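Local coordinates for protein geranyltranstransferase (PDB 3P8L) that probably catalyses the magnesium-dependent condensation of isopentenyl diphosphate with geranyl diphosphate to give farnesyl diphosphate, at residues Q203-E206 with V207-L210; T60-A64 with F65-M69; F214-H217 with Y218-F222. All blocks are in the same frame, centred on the assembly; numbering follows the deposited sequence.

Interaction 1 (Q203-E206 with V207-L210); sequences QTEE and VIGL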
loop_
_atom_site.group_PDB
_atom_site.type_symbol
_atom_site.label_atom_id
_atom_site.label_comp_id
_atom_site.label_asym_id
_atom_site.label_seq_id
_atom_site.Cartn_x
_atom_site.Cartn_y
_atom_site.Cartn_z
ATOM N N GLN A 203 14.428 3.727 -21.641
ATOM C CA GLN A 203 15.713 3.061 -21.773
ATOM C C GLN A 203 15.574 1.551 -21.869
ATOM O O GLN A 203 14.528 0.989 -21.514
ATOM C CB GLN A 203 16.616 3.438 -20.608
ATOM C CG GLN A 203 16.941 4.921 -20.571
ATOM C CD GLN A 203 17.630 5.389 -21.845
ATOM O OE1 GLN A 203 18.740 4.966 -22.155
ATOM N NE2 GLN A 203 16.986 6.279 -22.566
ATOM N N THR A 204 16.633 0.894 -22.338
ATOM C CA THR A 204 16.589 -0.544 -22.565
ATOM C C THR A 204 16.806 -1.268 -21.253
ATOM O O THR A 204 17.215 -0.661 -20.255
ATOM C CB THR A 204 17.654 -1.026 -23.601
ATOM O OG1 THR A 204 18.975 -0.758 -23.104
ATOM C CG2 THR A 204 17.454 -0.340 -24.957
ATOM N N GLU A 205 16.545 -2.571 -21.282
ATOM C CA GLU A 205 16.746 -3.464 -20.161
ATOM C C GLU A 205 18.196 -3.467 -19.718
ATOM O O GLU A 205 18.496 -3.679 -18.546
ATOM C CB GLU A 205 16.309 -4.883 -20.546
ATOM C CG GLU A 205 15.752 -5.693 -19.381
ATOM C CD GLU A 205 14.564 -5.014 -18.704
ATOM O OE1 GLU A 205 13.534 -4.807 -19.380
ATOM O OE2 GLU A 205 14.663 -4.693 -17.496
ATOM N N GLU A 206 19.089 -3.216 -20.670
ATOM C CA GLU A 206 20.519 -3.180 -20.417
ATOM C C GLU A 206 20.880 -1.923 -19.604
ATOM O O GLU A 206 21.648 -1.990 -18.639
ATOM C CB GLU A 206 21.272 -3.203 -21.758
ATOM C CG GLU A 206 22.384 -4.252 -21.856
ATOM C CD GLU A 206 23.738 -3.743 -21.372
ATOM O OE1 GLU A 206 23.901 -3.542 -20.148
ATOM O OE2 GLU A 206 24.645 -3.558 -22.221
ATOM N N VAL A 207 20.312 -0.789 -20.005
ATOM C CA VAL A 207 20.561 0.482 -19.330
ATOM C C VAL A 207 19.907 0.482 -17.934
ATOM O O VAL A 207 20.556 0.840 -16.948
ATOM C CB VAL A 207 20.092 1.684 -20.188
ATOM C CG1 VAL A 207 20.266 3.008 -19.437
ATOM C CG2 VAL A 207 20.870 1.726 -21.502
ATOM N N ILE A 208 18.652 0.029 -17.862
ATOM C CA ILE A 208 17.899 -0.060 -16.594
ATOM C C ILE A 208 18.677 -0.899 -15.587
ATOM O O ILE A 208 18.799 -0.514 -14.420
ATOM C CB ILE A 208 16.438 -0.542 -16.834
ATOM C CG1 ILE A 208 15.625 0.598 -17.452
ATOM C CG2 ILE A 208 15.769 -1.055 -15.547
ATOM C CD1 ILE A 208 14.311 0.175 -18.109
ATOM N N GLY A 209 19.268 -1.997 -16.065
ATOM C CA GLY A 209 20.189 -2.817 -15.262
ATOM C C GLY A 209 21.411 -2.097 -14.725
ATOM O O GLY A 209 21.833 -2.337 -13.585
ATOM N N LEU A 210 21.994 -1.226 -15.547
ATOM C CA LEU A 210 23.112 -0.379 -15.120
ATOM C C LEU A 210 22.678 0.733 -14.134
ATOM O O LEU A 210 23.375 1.019 -13.161
ATOM C CB LEU A 210 23.804 0.235 -16.340
ATOM C CG LEU A 210 24.688 -0.690 -17.199
ATOM C CD1 LEU A 210 25.349 0.099 -18.331
ATOM C CD2 LEU A 210 25.753 -1.398 -16.354
#

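Interaction 2 (T60-A64 with F65-M69); sequences TTVAA and FQKEM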
loop_
_atom_site.group_PDB
_atom_site.type_symbol
_atom_site.label_atom_id
_atom_site.label_comp_id
_atom_site.label_asym_id
_atom_site.label_seq_id
_atom_site.Cartn_x
_atom_site.Cartn_y
_atom_site.Cartn_z
ATOM N N THR A 60 16.121 13.465 -11.652
ATOM C CA THR A 60 17.487 13.656 -12.092
ATOM C C THR A 60 17.839 12.618 -13.162
ATOM O O THR A 60 18.536 12.933 -14.133
ATOM C CB THR A 60 18.458 13.631 -10.897
ATOM O OG1 THR A 60 18.041 14.624 -9.941
ATOM C CG2 THR A 60 19.882 13.949 -11.327
ATOM N N THR A 61 17.322 11.402 -12.997
ATOM C CA THR A 61 17.608 10.295 -13.912
ATOM C C THR A 61 16.957 10.582 -15.270
ATOM O O THR A 61 17.587 10.387 -16.305
ATOM C CB THR A 61 17.184 8.931 -13.301
ATOM O OG1 THR A 61 17.948 8.716 -12.109
ATOM C CG2 THR A 61 17.436 7.773 -14.252
ATOM N N VAL A 62 15.723 11.084 -15.245
ATOM C CA VAL A 62 15.019 11.515 -16.455
ATOM C C VAL A 62 15.793 12.669 -17.146
ATOM O O VAL A 62 15.919 12.691 -18.383
ATOM C CB VAL A 62 13.549 11.912 -16.136
ATOM C CG1 VAL A 62 12.833 12.491 -17.361
ATOM C CG2 VAL A 62 12.768 10.704 -15.609
ATOM N N ALA A 63 16.330 13.591 -16.343
ATOM C CA ALA A 63 17.141 14.713 -16.841
ATOM C C ALA A 63 18.423 14.240 -17.524
ATOM O O ALA A 63 18.764 14.725 -18.601
ATOM C CB ALA A 63 17.465 15.701 -15.728
ATOM N N ALA A 64 19.104 13.291 -16.889
ATOM C CA ALA A 64 20.291 12.645 -17.448
ATOM C C ALA A 64 20.100 12.072 -18.868
ATOM O O ALA A 64 21.030 12.113 -19.666
ATOM C CB ALA A 64 20.801 11.575 -16.507
ATOM N N PHE A 65 18.905 11.563 -19.175
ATOM C CA PHE A 65 18.590 11.028 -20.518
ATOM C C PHE A 65 17.923 12.049 -21.446
ATOM O O PHE A 65 17.339 11.680 -22.474
ATOM C CB PHE A 65 17.728 9.759 -20.431
ATOM C CG PHE A 65 18.411 8.611 -19.760
ATOM C CD1 PHE A 65 18.035 8.226 -18.481
ATOM C CD2 PHE A 65 19.443 7.919 -20.395
ATOM C CE1 PHE A 65 18.660 7.180 -17.837
ATOM C CE2 PHE A 65 20.078 6.864 -19.756
ATOM C CZ PHE A 65 19.687 6.494 -18.471
ATOM N N GLN A 66 18.012 13.319 -21.057
ATOM C CA GLN A 66 17.629 14.469 -21.861
ATOM C C GLN A 66 16.183 14.439 -22.329
ATOM O O GLN A 66 15.877 14.793 -23.467
ATOM C CB GLN A 66 18.612 14.677 -23.028
ATOM C CG GLN A 66 19.990 15.192 -22.574
ATOM C CD GLN A 66 21.082 15.030 -23.626
ATOM O OE1 GLN A 66 20.801 14.788 -24.797
ATOM N NE2 GLN A 66 22.335 15.168 -23.209
ATOM N N LYS A 67 15.301 13.993 -21.442
ATOM C CA LYS A 67 13.871 13.991 -21.720
ATOM C C LYS A 67 13.232 15.176 -21.012
ATOM O O LYS A 67 13.593 15.487 -19.878
ATOM C CB LYS A 67 13.249 12.678 -21.250
ATOM C CG LYS A 67 11.735 12.620 -21.368
ATOM C CD LYS A 67 11.201 11.321 -20.807
ATOM C CE LYS A 67 10.050 11.564 -19.848
ATOM N NZ LYS A 67 9.030 12.501 -20.366
ATOM N N GLU A 68 12.305 15.854 -21.677
ATOM C CA GLU A 68 11.576 16.929 -21.022
ATOM C C GLU A 68 10.597 16.337 -20.002
ATOM O O GLU A 68 9.933 15.342 -20.294
ATOM C CB GLU A 68 10.829 17.780 -22.046
ATOM C CG GLU A 68 10.343 19.111 -21.484
ATOM C CD GLU A 68 9.481 19.886 -22.460
ATOM O OE1 GLU A 68 9.276 21.095 -22.220
ATOM O OE2 GLU A 68 9.005 19.295 -23.457
ATOM N N MET A 69 10.540 16.943 -18.814
ATOM C CA MET A 69 9.651 16.509 -17.739
ATOM C C MET A 69 8.199 16.592 -18.152
ATOM O O MET A 69 7.767 17.580 -18.734
ATOM C CB MET A 69 9.835 17.368 -16.481
ATOM C CG MET A 69 11.124 17.167 -15.767
ATOM S SD MET A 69 11.501 15.479 -15.328
ATOM C CE MET A 69 13.226 15.725 -15.234
#

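Interaction 3 (F214-H217 with Y218-F222); sequences FAHH and YGLAF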
loop_
_atom_site.group_PDB
_atom_site.type_symbol
_atom_site.label_atom_id
_atom_site.label_comp_id
_atom_site.label_asym_id
_atom_site.label_seq_id
_atom_site.Cartn_x
_atom_site.Cartn_y
_atom_site.Cartn_z
ATOM N N PHE A 214 24.021 1.548 -10.319
ATOM C CA PHE A 214 24.277 2.901 -9.825
ATOM C C PHE A 214 23.539 3.170 -8.507
ATOM O O PHE A 214 24.135 3.672 -7.556
ATOM C CB PHE A 214 23.868 3.959 -10.855
ATOM C CG PHE A 214 24.037 5.365 -10.362
ATOM C CD1 PHE A 214 25.271 5.997 -10.442
ATOM C CD2 PHE A 214 22.964 6.057 -9.799
ATOM C CE1 PHE A 214 25.433 7.310 -9.981
ATOM C CE2 PHE A 214 23.114 7.355 -9.328
ATOM C CZ PHE A 214 24.356 7.993 -9.430
ATOM N N ALA A 215 22.245 2.843 -8.474
ATOM C CA ALA A 215 21.413 3.043 -7.269
ATOM C C ALA A 215 21.950 2.285 -6.078
ATOM O O ALA A 215 22.042 2.835 -4.973
ATOM C CB ALA A 215 19.987 2.616 -7.543
ATOM N N HIS A 216 22.327 1.026 -6.312
ATOM C CA HIS A 216 22.974 0.214 -5.283
ATOM C C HIS A 216 24.206 0.904 -4.697
ATOM O O HIS A 216 24.344 0.982 -3.483
ATOM C CB HIS A 216 23.339 -1.183 -5.808
ATOM C CG HIS A 216 24.229 -1.954 -4.881
ATOM N ND1 HIS A 216 23.744 -2.654 -3.797
ATOM C CD2 HIS A 216 25.573 -2.127 -4.871
ATOM C CE1 HIS A 216 24.752 -3.228 -3.161
ATOM N NE2 HIS A 216 25.872 -2.922 -3.791
ATOM N N HIS A 217 25.082 1.429 -5.553
ATOM C CA HIS A 217 26.277 2.105 -5.062
ATOM C C HIS A 217 25.910 3.435 -4.407
ATOM O O HIS A 217 26.396 3.735 -3.308
ATOM C CB HIS A 217 27.339 2.274 -6.167
ATOM C CG HIS A 217 27.801 0.973 -6.757
ATOM N ND1 HIS A 217 28.386 -0.018 -5.999
ATOM C CD2 HIS A 217 27.751 0.495 -8.025
ATOM C CE1 HIS A 217 28.663 -1.054 -6.769
ATOM N NE2 HIS A 217 28.289 -0.769 -8.003
ATOM N N TYR A 218 25.030 4.204 -5.052
ATOM C CA TYR A 218 24.527 5.450 -4.444
ATOM C C TYR A 218 23.957 5.213 -3.050
ATOM O O TYR A 218 24.330 5.902 -2.104
ATOM C CB TYR A 218 23.462 6.147 -5.316
ATOM C CG TYR A 218 23.062 7.479 -4.711
ATOM C CD1 TYR A 218 23.824 8.621 -4.949
ATOM C CD2 TYR A 218 21.954 7.591 -3.860
ATOM C CE1 TYR A 218 23.485 9.850 -4.377
ATOM C CE2 TYR A 218 21.620 8.809 -3.273
ATOM C CZ TYR A 218 22.386 9.933 -3.544
ATOM O OH TYR A 218 22.072 11.139 -2.969
ATOM N N GLY A 219 23.066 4.223 -2.950
ATOM C CA GLY A 219 22.307 3.927 -1.724
ATOM C C GLY A 219 23.175 3.470 -0.572
ATOM O O GLY A 219 22.919 3.813 0.585
ATOM N N LEU A 220 24.211 2.695 -0.894
ATOM C CA LEU A 220 25.168 2.243 0.108
ATOM C C LEU A 220 26.084 3.395 0.497
ATOM O O LEU A 220 26.330 3.626 1.684
ATOM C CB LEU A 220 25.965 1.033 -0.412
ATOM C CG LEU A 220 26.641 0.088 0.599
ATOM C CD1 LEU A 220 25.643 -0.545 1.571
ATOM C CD2 LEU A 220 27.421 -1.002 -0.126
ATOM N N ALA A 221 26.564 4.144 -0.495
ATOM C CA ALA A 221 27.388 5.334 -0.230
ATOM C C ALA A 221 26.675 6.354 0.681
ATOM O O ALA A 221 27.308 6.960 1.535
ATOM C CB ALA A 221 27.844 5.991 -1.539
ATOM N N PHE A 222 25.360 6.494 0.499
ATOM C CA PHE A 222 24.501 7.391 1.282
ATOM C C PHE A 222 24.523 6.993 2.754
ATOM O O PHE A 222 24.705 7.843 3.627
ATOM C CB PHE A 222 23.068 7.372 0.689
ATOM C CG PHE A 222 22.007 8.055 1.533
ATOM C CD1 PHE A 222 21.951 9.450 1.634
ATOM C CD2 PHE A 222 21.024 7.297 2.179
ATOM C CE1 PHE A 222 20.952 10.082 2.402
ATOM C CE2 PHE A 222 20.019 7.914 2.947
ATOM C CZ PHE A 222 19.983 9.312 3.057
#

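Interaction 1 (Q203-E206 with V207-L210)
Thr-204 O accepts from Ile-208 N at 2.9 Å, with an N-H...O angle of 174°. The side chain of Ile-208 packs against the same carbonyl. With CG1 of Ile-208 beside the backbone N (chi1 -74°), that atom rests 3.5 Å from Thr-204 O. The CD1 methyl goes on to touch Gln-203 O. Thr-204 is the N-cap of helix 205-230, one of the long helices of the all-alpha isoprenoid synthase fold. Thr-204 OG1 accepts a weak capping bond from Val-207 N at 3.4 Å. A chi1 of 63° places OG1 between its own backbone N and carbonyl carbon, facing that N-H. The same oxygen lies 3.5 Å from Val-207 CG2. Gln-203 bends at chi2, and its side chain runs obliquely across Val-207. Gln-203 OE1 meets Val-207 CG1 at 3.7 Å, while NE2 is held by Ala-201 O. Phe-65 and Val-284 also touch both residues. The first regular turn continues with Gly-209 N bonded to Glu-205 O and Leu-210 N bonded to Glu-206 O. Glu-206 and Leu-210 lie alongside each other and point the same way, against helix 259-283.

Interaction 2 (T60-A64 with F65-M69)
Gln-66 N donates to Ala-63 O at 2.9 Å, from well above the carbonyl plane. Phe-65 N is shared between two acceptors, Thr-61 O and Val-62 O, and both bonds are weak. Val-62 O also receives a weak but fairly straight bond from Lys-67 N, with an N-H...O angle of 168°. The bonds from Gln-66 N and Lys-67 N, with Gln-66 in the left-handed helical region, form a Schellman motif. It ends helix 53-64 and turns the chain toward helix 71-92. The apolar pair of the motif is Val-62 with the Lys-67 chain, whose CE lies 3.8 Å from Val-62 CG1. The bent Lys-67 chain then delivers NZ to Glu-68 O at 3.0 Å and to a salt bridge with Glu-70. Gln-66 NE2 is hydrogen-bonded to Ser-288 OG, and OE1 has a weak bond from Asn-286 ND2. Phe-65 O and Lys-67 O accept from His-4 and His-8, which belong to the purification tag. Thr-61 OG1 is bonded to Leu-57 O, while its CG2 lies 3.8 Å from Phe-65 CE1. Met-69 curls back at chi2, -54°, to set SD 3.9 Å from Val-62 CG1. Its CE methyl meets Ala-63 CB at 4.3 Å.

Interaction 3 (F214-H217 with Y218-F222)
Residues 214-217 and 218-222 form unbroken turns in the middle of helix 205-230. This long helix of the all-alpha isoprenoid synthase fold lies here among helices 53-64, 175-200, 259-283 and 289-298. Four backbone bonds of the i to i+4 kind join the two segments. Tyr-218 N to Phe-214 O and Gly-219 N to Ala-215 O are both 2.7 Å. Leu-220 N to His-216 O is longer, at 3.1 Å. Ala-221 N to His-217 O is 2.8 Å. Among the side chains, Phe-214 CE2 lies 4.2 Å from Tyr-218 CB. Both rings leave with CG anti to the backbone N, and both reach helix 289-298. Tyr-218 also touches Leu-53 and Leu-57 of helix 53-64. The His-216 ring faces helix 175-200, near Glu-183 and Glu-191, with Leu-220 CD2 at 4.4 Å from His-216 NE2. His-217 CE1 stands at the edge of that ring, in its plane. His-217 itself faces helix 259-283, where its ND1 is hydrogen-bonded to Gln-269 OE1. The peptide groups thus find their bonds within the helix. The side chains probably help seat it, through apolar contacts of Phe-214 and Tyr-218 and the bond of His-217 to Gln-269.

From the N terminus, interaction 2 comes first, at the end of helix 53-64. Interaction 1 follows at the start of helix 205-230, and interaction 3 lies further along that same helix. The three run in series. None nests in or crosses another, and each joins neighbouring residues without closing a long loop. Interactions 1 and 2 touch, although well separated in sequence: Phe-65 CE2 lies 3.3 Å from Gln-203 OE1, and Phe-65 CZ is 3.7 Å from Val-207 CG1. This ties the end of helix 53-64 to the start of helix 205-230. Interaction 3 carries helix 205-230 past helices 175-200, 259-283 and 289-298. Its nearest atoms are about 6 Å from interaction 2, without contact.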